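Local atomic coordinates of glutamate--tRNA ligase (Methanothermobacter thermautotrophicus, PDB entry 3AII), a protein that probably activates glutamate with ATP to form Glu-AMP and then transfers the glutamyl group to the acceptor end of tRNA. Residues I132-D137 with V280-L285. Sequence-based numbering, arbitrary orientation.
Sequences ILRIED and VDDHLL
Asp282 OD1 accepts two hydrogen bonds from one guanidinium group, at 2.9 Å from Arg134 NH2 and 3.1 Å from Arg134 NH1, an end-on salt bridge that converges on a single oxygen. Both nitrogens come from the same face of the carboxylate, whose plane is turned 50° from that of the guanidinium. In the same guanidinium plane, but on the adjoining edge, Arg134 NE and NH1 grip Glu136 OE2 side-on, with NE at 2.8 Å, so NH1 serves both acids and the group is held against rotation. Arginine suits this place because its N-H bonds fan out in one plane and can serve two acids at once. With CG anti to the backbone N (chi1 -179°) the chain runs out toward the helix, and a bend at chi3 (70°) turns the guanidinium across the helix, between Glu136 and Asp282. There Asp281 CB packs 3.5 Å from Arg134 NH2; its carboxylate is directed instead to Tyr175, Gln168 and Arg171. A methionine in place of Arg134 would probably leave Glu136 and Asp282 without their shared positive charge in a buried setting, although Asp282 OD2 also pairs with Arg100. Beyond the charges the contact turns apolar: Ile132 CD1 reaches Leu285 CB at 3.7 Å, and Leu285 CD1 lies near the guanidinium edge, 4.0 Å from Arg134 NH2. Ile132, beta-branched, suits an extended strand, and Leu285 carries the apolar packing on to Val166 of strand 164-167. Strand 130-135, central in its parallel sheet, is thus joined to helix 274-284, as in the Rossmann-like class I synthetase catalytic domain.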
# COMPACT_ATOMS: atom_id res chain seq x y z
N ILE A 132 -5.03 18.57 -1.00
CA ILE A 132 -6.23 18.21 -1.75
C ILE A 132 -6.17 16.72 -2.13
O ILE A 132 -5.15 16.23 -2.61
CB ILE A 132 -6.35 19.06 -3.02
CG1 ILE A 132 -6.50 20.54 -2.66
CG2 ILE A 132 -7.56 18.60 -3.85
CD1 ILE A 132 -6.38 21.50 -3.86
N LEU A 133 -7.26 16.00 -1.86
CA LEU A 133 -7.40 14.63 -2.38
C LEU A 133 -8.14 14.76 -3.70
O LEU A 133 -9.25 15.25 -3.72
CB LEU A 133 -8.19 13.74 -1.41
CG LEU A 133 -8.59 12.38 -1.99
CD1 LEU A 133 -7.34 11.54 -2.32
CD2 LEU A 133 -9.48 11.61 -1.02
N ARG A 134 -7.52 14.33 -4.80
CA ARG A 134 -8.18 14.41 -6.09
C ARG A 134 -8.24 13.01 -6.67
O ARG A 134 -7.21 12.43 -7.02
CB ARG A 134 -7.45 15.36 -7.04
CG ARG A 134 -8.12 15.50 -8.41
CD ARG A 134 -7.51 16.63 -9.28
NE ARG A 134 -6.16 16.28 -9.71
CZ ARG A 134 -5.11 17.10 -9.69
NH1 ARG A 134 -3.92 16.67 -10.11
NH2 ARG A 134 -5.23 18.35 -9.25
N ILE A 135 -9.45 12.47 -6.78
CA ILE A 135 -9.61 11.13 -7.33
C ILE A 135 -9.65 11.21 -8.84
O ILE A 135 -10.54 11.85 -9.42
CB ILE A 135 -10.91 10.46 -6.85
CG1 ILE A 135 -11.01 10.49 -5.32
CG2 ILE A 135 -10.98 9.04 -7.38
CD1 ILE A 135 -9.91 9.78 -4.62
N GLU A 136 -8.68 10.58 -9.49
CA GLU A 136 -8.48 10.76 -10.92
C GLU A 136 -9.12 9.60 -11.69
O GLU A 136 -8.46 8.63 -12.08
CB GLU A 136 -6.99 10.97 -11.21
CG GLU A 136 -6.50 12.27 -10.57
CD GLU A 136 -5.18 12.81 -11.12
OE1 GLU A 136 -4.40 12.03 -11.73
OE2 GLU A 136 -4.92 14.02 -10.91
N ASP A 137 -10.43 9.72 -11.88
CA ASP A 137 -11.25 8.63 -12.41
C ASP A 137 -11.78 8.92 -13.82
O ASP A 137 -12.96 8.69 -14.09
CB ASP A 137 -12.40 8.33 -11.46
CG ASP A 137 -13.38 9.48 -11.33
OD1 ASP A 137 -13.00 10.64 -11.59
OD2 ASP A 137 -14.55 9.23 -10.99
N VAL A 280 -5.23 21.28 -15.80
CA VAL A 280 -6.41 22.11 -15.56
C VAL A 280 -6.77 22.12 -14.06
O VAL A 280 -7.05 23.19 -13.48
CB VAL A 280 -7.61 21.65 -16.43
CG1 VAL A 280 -8.89 22.36 -15.98
CG2 VAL A 280 -7.35 21.95 -17.91
N ASP A 281 -6.77 20.95 -13.44
CA ASP A 281 -7.17 20.85 -12.04
C ASP A 281 -6.11 21.42 -11.10
O ASP A 281 -6.46 22.09 -10.13
CB ASP A 281 -7.50 19.42 -11.68
CG ASP A 281 -8.83 18.98 -12.28
OD1 ASP A 281 -9.57 19.85 -12.80
OD2 ASP A 281 -9.11 17.77 -12.24
N ASP A 282 -4.84 21.20 -11.40
CA ASP A 282 -3.79 21.81 -10.57
C ASP A 282 -3.95 23.32 -10.59
O ASP A 282 -3.83 23.99 -9.56
CB ASP A 282 -2.39 21.41 -11.05
CG ASP A 282 -1.97 20.03 -10.57
OD1 ASP A 282 -2.63 19.46 -9.67
OD2 ASP A 282 -0.96 19.51 -11.08
N HIS A 283 -4.24 23.89 -11.76
CA HIS A 283 -4.38 25.34 -11.83
C HIS A 283 -5.62 25.81 -11.11
O HIS A 283 -5.56 26.72 -10.29
CB HIS A 283 -4.43 25.84 -13.27
CG HIS A 283 -4.78 27.29 -13.37
ND1 HIS A 283 -3.87 28.29 -13.08
CD2 HIS A 283 -5.94 27.91 -13.69
CE1 HIS A 283 -4.46 29.47 -13.23
NE2 HIS A 283 -5.71 29.27 -13.61
N LEU A 284 -6.76 25.20 -11.41
CA LEU A 284 -8.02 25.73 -10.87
C LEU A 284 -8.14 25.54 -9.37
O LEU A 284 -8.79 26.36 -8.69
CB LEU A 284 -9.24 25.14 -11.58
CG LEU A 284 -9.42 25.52 -13.05
CD1 LEU A 284 -10.56 24.70 -13.66
CD2 LEU A 284 -9.70 27.02 -13.19
N LEU A 285 -7.53 24.48 -8.84
CA LEU A 285 -7.59 24.20 -7.41
C LEU A 285 -6.51 24.94 -6.65
O LEU A 285 -6.44 24.85 -5.43
CB LEU A 285 -7.45 22.70 -7.16
CG LEU A 285 -8.60 21.90 -7.78
CD1 LEU A 285 -8.30 20.41 -7.70
CD2 LEU A 285 -9.91 22.23 -7.08